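Local coordinates for malate dehydrogenase (Pyrococcus horikoshii, PDB 1V9N), which catalyses the reversible, NAD(+)-dependent oxidation of (S)-malate to oxaloacetate, working as a homodimer, at residues 290-293 against 294-297; 297-300 against 301-304; 325-328 against 329-332. All coordinates share one frame; numbering follows the deposited sequence.

Contacts 1 and 2 follow one another along helix 293-308, their centres about 10 Å apart, and share Lys-297: the first covers the start of the helix, the second its middle. Both also touch the second subunit, so this helix belongs to the dimer interface. Contact 3 lies on the next helix, 324-336, with its centre about 21 Å from that of contact 2 and about 26 Å from that of contact 1; it touches neither. It alone holds residues of the cofactor pocket, Lys-325 and Gly-326, which bind NADPH directly. In contact 2 the side chain of Ile-304 is about 10 Å from a bound NADPH.

Contact 1. Residues 290-293 against 294-297; sequences FIPL and EEFK
The ring of Phe-296 meets Ile-291 at its edge: the methyl CD1 of Ile-291 lies near the ring plane and touches the phenylalanine at its root, 3.8 Å from Phe-296 CB. The two side chains run at about a right angle to each other. Ile-291 reaches this place because CG1 sits between its own backbone N and carbonyl carbon (chi1 63°), which turns the longer branch toward the helix. Ile-287 of the same chain and Ile-258 of the second subunit also pack against the Phe-296 side chain, so a flat apolar residue suits this buried site. The carboxylate of Glu-295 is the other flat group. It lies alongside the Pro-292 ring, both pointing the same way, with OE2 of Glu-295 3.1 Å from CG of Pro-292.

This is the start of helix 293-308, with Pro-292 at the N-cap position. Proline suits a residue that need give no amide hydrogen, while its carbonyl opens the helical bonding: Phe-296 N reaches Pro-292 O at 3.0 Å, in the carbonyl plane and nearly straight at 163°, and Glu-295 N adds a weak bond to the same oxygen. The amide of Leu-293, in the first turn, is taken up by the side chain of Glu-288. Two glutamates so close to the N-terminus would probably be favoured by the helix dipole.

The next bond of the series runs from Lys-297 N to Leu-293 O, 2.8 Å and 169°. The extended lysine chain then passes over the leucine, CE of Lys-297 lying 3.6 Å from CG of Leu-293. Methylenes thus cover the apolar branch, while the ammonium group makes a long, weak ion pair with Glu-294, Lys-297 NZ standing 3.7 Å from Glu-294 OE2.

Contact 2. Residues 297-300 against 301-304; sequences KEKI and SQMI
Ser-301 and Lys-297 meet through the lysine carbonyl, which takes the amide of Ser-301 at 3.1 Å from Ser-301 N to Lys-297 O. The serine hydroxyl bends back to the same oxygen, OG being 3.2 Å from Lys-297 O, but this second bond is weak. Ser-301 OG sits anti to its own carbonyl carbon (chi1 -75°), a position that brings it beside the preceding turn of helix. There it also accepts a hydrogen bond from the backbone N of Lys-177, so a small hydroxyl residue suits a place where a loop lies close against the helix.

The same alpha-helical i to i+4 pattern continues along the helix. Met-303 N bonds Lys-299 O at 3.0 Å, and Ile-304 N bonds Ile-300 O at 2.9 Å with an angle of 162°. The polar end of Glu-298 is satisfied chiefly outside the helix, by a salt bridge from OE1 to Lys-177 NZ. Its side chain crosses that of Gln-302 at a slant, with the carboxylate and amide planes 80° apart, on the more exposed side.

The buried side is apolar. CE of Met-303, present as selenomethionine, lies 4.0 Å from CG1 of Ile-300, the two chains crossing obliquely. Both belong to a seam with the second subunit, where Ile-300 packs on Ile-254 and Met-303 on Trp-264. Helix 293-308 thus packs on the partner's helix 242-258 through Ile-254 and on Trp-264 just past it, and also meets Thr-176 and Lys-177 in its own chain's loop joining strands 170-174 and 181-185.

Contact 3. Residues 325-328 against 329-332; sequences KGFL and TMET. With NDP (NADPH dihydro-nicotinamide-adenine-dinucleotide phosphate), chain B.
Lys-325, whose carbonyl is gripped by Thr-329, reaches out to the adenine of NADPH: its NZ donates to N7A of the cofactor at 3.2 Å. The chain is fully extended beyond CG, as this long reach requires, and NZ also forms a salt bridge with Glu-238 of the second subunit. Beside it, Gly-326 N bonds O1X of the 2'-phosphate at 2.8 Å, nearly straight at 167°. Glycine suits the spot because a CB here would run into O2X of that phosphate. An alanine in place of Lys-325 has no ammonium group, and N7A would probably be left without this donor and Glu-238 of the second subunit without its charged mate.

Behind these first-shell residues stands Thr-329. Its N bonds Lys-325 O at 2.8 Å, while its hydroxyl, OG1, approaches the same Lys-325 O at 2.9 Å from above the carbonyl plane. OG1 also meets the backbone N of Lys-4, another lysine bonded to the cofactor. Farther out, CE of the selenomethionine Met-330 lies at the edge of the Phe-327 ring, 4.2 Å from its CD1, and Arg-50 makes a cation-pi contact with that ring.

An amide near the N-terminus of helix 324-336 therefore points at an anion, where the helix dipole would probably add to the attraction; contact with the 2'-phosphate is consistent with a pocket that accepts NADPH.

Contact 1. Residues 290-293 against 294-297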
loop_
_atom_site.group_PDB
_atom_site.type_symbol
_atom_site.label_atom_id
_atom_site.label_comp_id
_atom_site.label_asym_id
_atom_site.label_seq_id
_atom_site.Cartn_x
_atom_site.Cartn_y
_atom_site.Cartn_z
ATOM N N PHE A 290 8.981 -17.926 -8.552
ATOM C CA PHE A 290 9.932 -16.844 -8.787
ATOM C C PHE A 290 11.350 -17.232 -8.390
ATOM O O PHE A 290 12.260 -17.191 -9.215
ATOM C CB PHE A 290 9.495 -15.593 -8.021
ATOM C CG PHE A 290 8.307 -14.907 -8.622
ATOM C CD1 PHE A 290 8.472 -13.800 -9.446
ATOM C CD2 PHE A 290 7.023 -15.380 -8.383
ATOM C CE1 PHE A 290 7.374 -13.170 -10.021
ATOM C CE2 PHE A 290 5.914 -14.757 -8.958
ATOM C CZ PHE A 290 6.095 -13.648 -9.778
ATOM N N ILE A 291 11.541 -17.591 -7.125
ATOM C CA ILE A 291 12.855 -18.008 -6.640
ATOM C C ILE A 291 12.661 -19.119 -5.620
ATOM O O ILE A 291 11.558 -19.310 -5.113
ATOM C CB ILE A 291 13.624 -16.839 -5.970
ATOM C CG1 ILE A 291 12.860 -16.347 -4.737
ATOM C CG2 ILE A 291 13.817 -15.699 -6.973
ATOM C CD1 ILE A 291 13.664 -15.396 -3.868
ATOM N N PRO A 292 13.725 -19.881 -5.312
ATOM C CA PRO A 292 13.539 -20.950 -4.327
ATOM C C PRO A 292 13.017 -20.378 -3.015
ATOM O O PRO A 292 13.530 -19.369 -2.519
ATOM C CB PRO A 292 14.938 -21.546 -4.199
ATOM C CG PRO A 292 15.496 -21.373 -5.596
ATOM C CD PRO A 292 15.060 -19.957 -5.935
ATOM N N LEU A 293 11.992 -21.015 -2.456
ATOM C CA LEU A 293 11.408 -20.545 -1.208
ATOM C C LEU A 293 12.442 -20.473 -0.085
ATOM O O LEU A 293 12.466 -19.515 0.690
ATOM C CB LEU A 293 10.244 -21.454 -0.789
ATOM C CG LEU A 293 9.609 -21.110 0.563
ATOM C CD1 LEU A 293 9.138 -19.663 0.552
ATOM C CD2 LEU A 293 8.450 -22.045 0.852
ATOM N N GLU A 294 13.306 -21.480 0.007
ATOM C CA GLU A 294 14.312 -21.466 1.061
ATOM C C GLU A 294 15.258 -20.278 0.912
ATOM O O GLU A 294 15.734 -19.741 1.908
ATOM C CB GLU A 294 15.091 -22.785 1.092
ATOM C CG GLU A 294 14.280 -23.966 1.652
ATOM C CD GLU A 294 13.705 -23.698 3.045
ATOM O OE1 GLU A 294 14.486 -23.372 3.967
ATOM O OE2 GLU A 294 12.470 -23.820 3.223
ATOM N N GLU A 295 15.528 -19.864 -0.325
ATOM C CA GLU A 295 16.392 -18.704 -0.567
ATOM C C GLU A 295 15.642 -17.454 -0.130
ATOM O O GLU A 295 16.203 -16.558 0.498
ATOM C CB GLU A 295 16.747 -18.580 -2.052
ATOM C CG GLU A 295 17.901 -19.453 -2.500
ATOM C CD GLU A 295 18.213 -19.279 -3.973
ATOM O OE1 GLU A 295 18.361 -18.115 -4.415
ATOM O OE2 GLU A 295 18.313 -20.304 -4.685
ATOM N N PHE A 296 14.365 -17.398 -0.486
ATOM C CA PHE A 296 13.520 -16.276 -0.109
ATOM C C PHE A 296 13.540 -16.125 1.416
ATOM O O PHE A 296 13.785 -15.040 1.939
ATOM C CB PHE A 296 12.076 -16.524 -0.567
ATOM C CG PHE A 296 11.128 -15.407 -0.216
ATOM C CD1 PHE A 296 10.889 -14.376 -1.113
ATOM C CD2 PHE A 296 10.498 -15.376 1.025
ATOM C CE1 PHE A 296 10.034 -13.320 -0.785
ATOM C CE2 PHE A 296 9.641 -14.328 1.366
ATOM C CZ PHE A 296 9.409 -13.296 0.457
ATOM N N LYS A 297 13.280 -17.223 2.124
ATOM C CA LYS A 297 13.246 -17.191 3.586
ATOM C C LYS A 297 14.568 -16.740 4.183
ATOM O O LYS A 297 14.594 -15.945 5.123
ATOM C CB LYS A 297 12.878 -18.563 4.150
ATOM C CG LYS A 297 11.467 -19.020 3.827
ATOM C CD LYS A 297 11.201 -20.363 4.490
ATOM C CE LYS A 297 9.804 -20.874 4.192
ATOM N NZ LYS A 297 9.582 -22.217 4.803
#

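Contact 2. Residues 297-300 against 301-304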
loop_
_atom_site.group_PDB
_atom_site.type_symbol
_atom_site.label_atom_id
_atom_site.label_comp_id
_atom_site.label_asym_id
_atom_site.label_seq_id
_atom_site.Cartn_x
_atom_site.Cartn_y
_atom_site.Cartn_z
ATOM N N LYS A 297 13.280 -17.223 2.124
ATOM C CA LYS A 297 13.246 -17.191 3.586
ATOM C C LYS A 297 14.568 -16.740 4.183
ATOM O O LYS A 297 14.594 -15.945 5.123
ATOM C CB LYS A 297 12.878 -18.563 4.150
ATOM C CG LYS A 297 11.467 -19.020 3.827
ATOM C CD LYS A 297 11.201 -20.363 4.490
ATOM C CE LYS A 297 9.804 -20.874 4.192
ATOM N NZ LYS A 297 9.582 -22.217 4.803
ATOM N N GLU A 298 15.665 -17.249 3.639
ATOM C CA GLU A 298 16.977 -16.863 4.133
ATOM C C GLU A 298 17.168 -15.357 3.966
ATOM O O GLU A 298 17.492 -14.656 4.917
ATOM C CB GLU A 298 18.073 -17.605 3.366
ATOM C CG GLU A 298 19.454 -17.458 3.969
ATOM C CD GLU A 298 19.531 -18.014 5.378
ATOM O OE1 GLU A 298 19.222 -19.212 5.567
ATOM O OE2 GLU A 298 19.902 -17.254 6.297
ATOM N N LYS A 299 16.945 -14.857 2.756
ATOM C CA LYS A 299 17.123 -13.438 2.494
ATOM C C LYS A 299 16.233 -12.496 3.299
ATOM O O LYS A 299 16.711 -11.477 3.809
ATOM C CB LYS A 299 16.958 -13.158 0.999
ATOM C CG LYS A 299 18.056 -13.773 0.147
ATOM C CD LYS A 299 19.429 -13.302 0.604
ATOM C CE LYS A 299 20.531 -13.870 -0.271
ATOM N NZ LYS A 299 21.869 -13.374 0.169
ATOM N N ILE A 300 14.950 -12.817 3.425
ATOM C CA ILE A 300 14.060 -11.934 4.174
ATOM C C ILE A 300 14.396 -11.932 5.663
ATOM O O ILE A 300 14.332 -10.889 6.313
ATOM C CB ILE A 300 12.564 -12.300 3.974
ATOM C CG1 ILE A 300 11.693 -11.135 4.448
ATOM C CG2 ILE A 300 12.213 -13.579 4.735
ATOM C CD1 ILE A 300 10.199 -11.304 4.167
ATOM N N SER A 301 14.761 -13.092 6.199
ATOM C CA SER A 301 15.122 -13.192 7.612
ATOM C C SER A 301 16.407 -12.426 7.884
ATOM O O SER A 301 16.578 -11.858 8.960
ATOM C CB SER A 301 15.297 -14.653 8.029
ATOM O OG SER A 301 14.045 -15.294 8.168
ATOM N N GLN A 302 17.312 -12.411 6.907
ATOM C CA GLN A 302 18.565 -11.680 7.059
ATOM C C GLN A 302 18.268 -10.183 7.062
ATOM O O GLN A 302 18.906 -9.409 7.786
ATOM C CB GLN A 302 19.535 -12.027 5.925
ATOM C CG GLN A 302 19.871 -13.513 5.845
ATOM C CD GLN A 302 21.133 -13.802 5.047
ATOM O OE1 GLN A 302 21.354 -13.234 3.977
ATOM N NE2 GLN A 302 21.963 -14.702 5.564
HETATM N N MSE A 303 17.297 -9.774 6.248
HETATM C CA MSE A 303 16.906 -8.368 6.191
HETATM C C MSE A 303 16.292 -7.971 7.533
HETATM O O MSE A 303 16.615 -6.924 8.088
HETATM C CB MSE A 303 15.881 -8.136 5.078
HETATM C CG MSE A 303 15.268 -6.742 5.080
HETATM SE SE MSE A 303 13.896 -6.475 3.717
HETATM C CE MSE A 303 12.366 -7.201 4.667
ATOM N N ILE A 304 15.399 -8.815 8.040
ATOM C CA ILE A 304 14.737 -8.553 9.311
ATOM C C ILE A 304 15.760 -8.449 10.446
ATOM O O ILE A 304 15.696 -7.533 11.266
ATOM C CB ILE A 304 13.720 -9.667 9.645
ATOM C CG1 ILE A 304 12.589 -9.667 8.606
ATOM C CG2 ILE A 304 13.162 -9.463 11.054
ATOM C CD1 ILE A 304 11.671 -10.864 8.699
#

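Contact 3. Residues 325-328 against 329-332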
loop_
_atom_site.group_PDB
_atom_site.type_symbol
_atom_site.label_atom_id
_atom_site.label_comp_id
_atom_site.label_asym_id
_atom_site.label_seq_id
_atom_site.Cartn_x
_atom_site.Cartn_y
_atom_site.Cartn_z
ATOM N N LYS A 325 5.193 -8.150 17.641
ATOM C CA LYS A 325 4.455 -7.890 18.880
ATOM C C LYS A 325 3.264 -8.838 18.979
ATOM O O LYS A 325 3.037 -9.458 20.016
ATOM C CB LYS A 325 3.927 -6.454 18.919
ATOM C CG LYS A 325 4.965 -5.374 19.167
ATOM C CD LYS A 325 4.293 -4.008 19.153
ATOM C CE LYS A 325 5.271 -2.885 19.408
ATOM N NZ LYS A 325 4.604 -1.549 19.333
ATOM N N GLY A 326 2.506 -8.938 17.890
ATOM C CA GLY A 326 1.337 -9.800 17.865
ATOM C C GLY A 326 1.624 -11.259 18.169
ATOM O O GLY A 326 0.902 -11.887 18.947
ATOM N N PHE A 327 2.667 -11.808 17.553
ATOM C CA PHE A 327 3.023 -13.202 17.779
ATOM C C PHE A 327 3.469 -13.442 19.218
ATOM O O PHE A 327 3.178 -14.492 19.794
ATOM C CB PHE A 327 4.116 -13.641 16.804
ATOM C CG PHE A 327 3.590 -14.070 15.458
ATOM C CD1 PHE A 327 2.651 -15.095 15.359
ATOM C CD2 PHE A 327 4.035 -13.455 14.292
ATOM C CE1 PHE A 327 2.162 -15.503 14.118
ATOM C CE2 PHE A 327 3.554 -13.854 13.046
ATOM C CZ PHE A 327 2.617 -14.879 12.958
ATOM N N LEU A 328 4.171 -12.467 19.791
ATOM C CA LEU A 328 4.633 -12.566 21.173
ATOM C C LEU A 328 3.432 -12.466 22.108
ATOM O O LEU A 328 3.313 -13.225 23.071
ATOM C CB LEU A 328 5.629 -11.447 21.489
ATOM C CG LEU A 328 7.112 -11.823 21.440
ATOM C CD1 LEU A 328 7.448 -12.458 20.108
ATOM C CD2 LEU A 328 7.954 -10.577 21.676
ATOM N N THR A 329 2.547 -11.518 21.819
ATOM C CA THR A 329 1.345 -11.341 22.619
ATOM C C THR A 329 0.545 -12.640 22.599
ATOM O O THR A 329 0.039 -13.085 23.628
ATOM C CB THR A 329 0.473 -10.212 22.066
ATOM O OG1 THR A 329 1.192 -8.975 22.145
ATOM C CG2 THR A 329 -0.821 -10.096 22.865
HETATM N N MSE A 330 0.442 -13.249 21.421
HETATM C CA MSE A 330 -0.282 -14.504 21.272
HETATM C C MSE A 330 0.362 -15.577 22.142
HETATM O O MSE A 330 -0.303 -16.210 22.961
HETATM C CB MSE A 330 -0.271 -14.955 19.808
HETATM C CG MSE A 330 -0.769 -16.377 19.588
HETATM SE SE MSE A 330 -0.857 -16.910 17.720
HETATM C CE MSE A 330 0.481 -18.167 17.214
ATOM N N GLU A 331 1.664 -15.774 21.950
ATOM C CA GLU A 331 2.425 -16.768 22.696
ATOM C C GLU A 331 2.116 -16.674 24.190
ATOM O O GLU A 331 1.889 -17.683 24.859
ATOM C CB GLU A 331 3.921 -16.550 22.453
ATOM C CG GLU A 331 4.822 -17.654 22.976
ATOM C CD GLU A 331 6.292 -17.347 22.753
ATOM O OE1 GLU A 331 6.803 -16.397 23.385
ATOM O OE2 GLU A 331 6.934 -18.047 21.940
ATOM N N THR A 332 2.101 -15.450 24.699
ATOM C CA THR A 332 1.819 -15.202 26.104
ATOM C C THR A 332 0.415 -15.661 26.497
ATOM O O THR A 332 0.243 -16.514 27.372
ATOM C CB THR A 332 1.945 -13.700 26.430
ATOM O OG1 THR A 332 3.310 -13.291 26.280
ATOM C CG2 THR A 332 1.481 -13.416 27.850
HETATM P PA NDP B . -1.482 -1.269 14.471
HETATM O O1A NDP B . -1.801 -1.987 15.682
HETATM O O2A NDP B . -1.038 0.168 14.456
HETATM O O5B NDP B . -0.376 -2.173 13.664
HETATM C C5B NDP B . 0.142 -1.759 12.385
HETATM C C4B NDP B . 1.109 -2.877 11.951
HETATM O O4B NDP B . 2.402 -2.431 12.400
HETATM C C3B NDP B . 0.920 -4.253 12.525
HETATM O O3B NDP B . 1.227 -5.221 11.476
HETATM C C2B NDP B . 1.873 -4.385 13.660
HETATM O O2B NDP B . 2.291 -5.710 14.030
HETATM C C1B NDP B . 2.962 -3.457 13.218
HETATM N N9A NDP B . 3.665 -2.736 14.316
HETATM C C8A NDP B . 3.139 -2.191 15.522
HETATM N N7A NDP B . 4.081 -1.607 16.225
HETATM C C5A NDP B . 5.240 -1.745 15.517
HETATM C C6A NDP B . 6.599 -1.339 15.712
HETATM N N6A NDP B . 6.944 -0.653 16.807
HETATM N N1A NDP B . 7.552 -1.652 14.767
HETATM C C2A NDP B . 7.207 -2.352 13.638
HETATM N N3A NDP B . 5.956 -2.774 13.360
HETATM C C4A NDP B . 5.008 -2.438 14.346
HETATM O O3 NDP B . -2.613 -1.355 13.383
HETATM P PN NDP B . -4.114 -0.880 13.187
HETATM O O1N NDP B . -4.090 -0.009 12.016
HETATM O O2N NDP B . -4.445 -0.262 14.516
HETATM O O5D NDP B . -4.843 -2.273 12.941
HETATM C C5D NDP B . -6.103 -2.626 13.579
HETATM C C4D NDP B . -6.567 -4.063 13.125
HETATM O O4D NDP B . -7.907 -3.933 12.686
HETATM C C3D NDP B . -5.808 -4.708 11.939
HETATM O O3D NDP B . -5.604 -6.094 12.245
HETATM C C2D NDP B . -6.683 -4.470 10.720
HETATM O O2D NDP B . -6.492 -5.470 9.741
HETATM C C1D NDP B . -8.093 -4.447 11.365
HETATM N N1N NDP B . -9.075 -3.586 10.652
HETATM C C2N NDP B . -10.181 -4.253 10.054
HETATM C C3N NDP B . -11.153 -3.419 9.363
HETATM C C7N NDP B . -12.321 -4.044 8.734
HETATM O O7N NDP B . -13.193 -3.402 8.136
HETATM N N7N NDP B . -12.491 -5.393 8.787
HETATM C C4N NDP B . -10.938 -2.007 9.335
HETATM C C5N NDP B . -9.847 -1.379 9.921
HETATM C C6N NDP B . -8.911 -2.166 10.588
HETATM P P2B NDP B . 1.741 -6.542 15.222
HETATM O O1X NDP B . 2.968 -7.141 15.772
HETATM O O2X NDP B . 0.797 -7.587 14.720
HETATM O O3X NDP B . 1.054 -5.619 16.223
#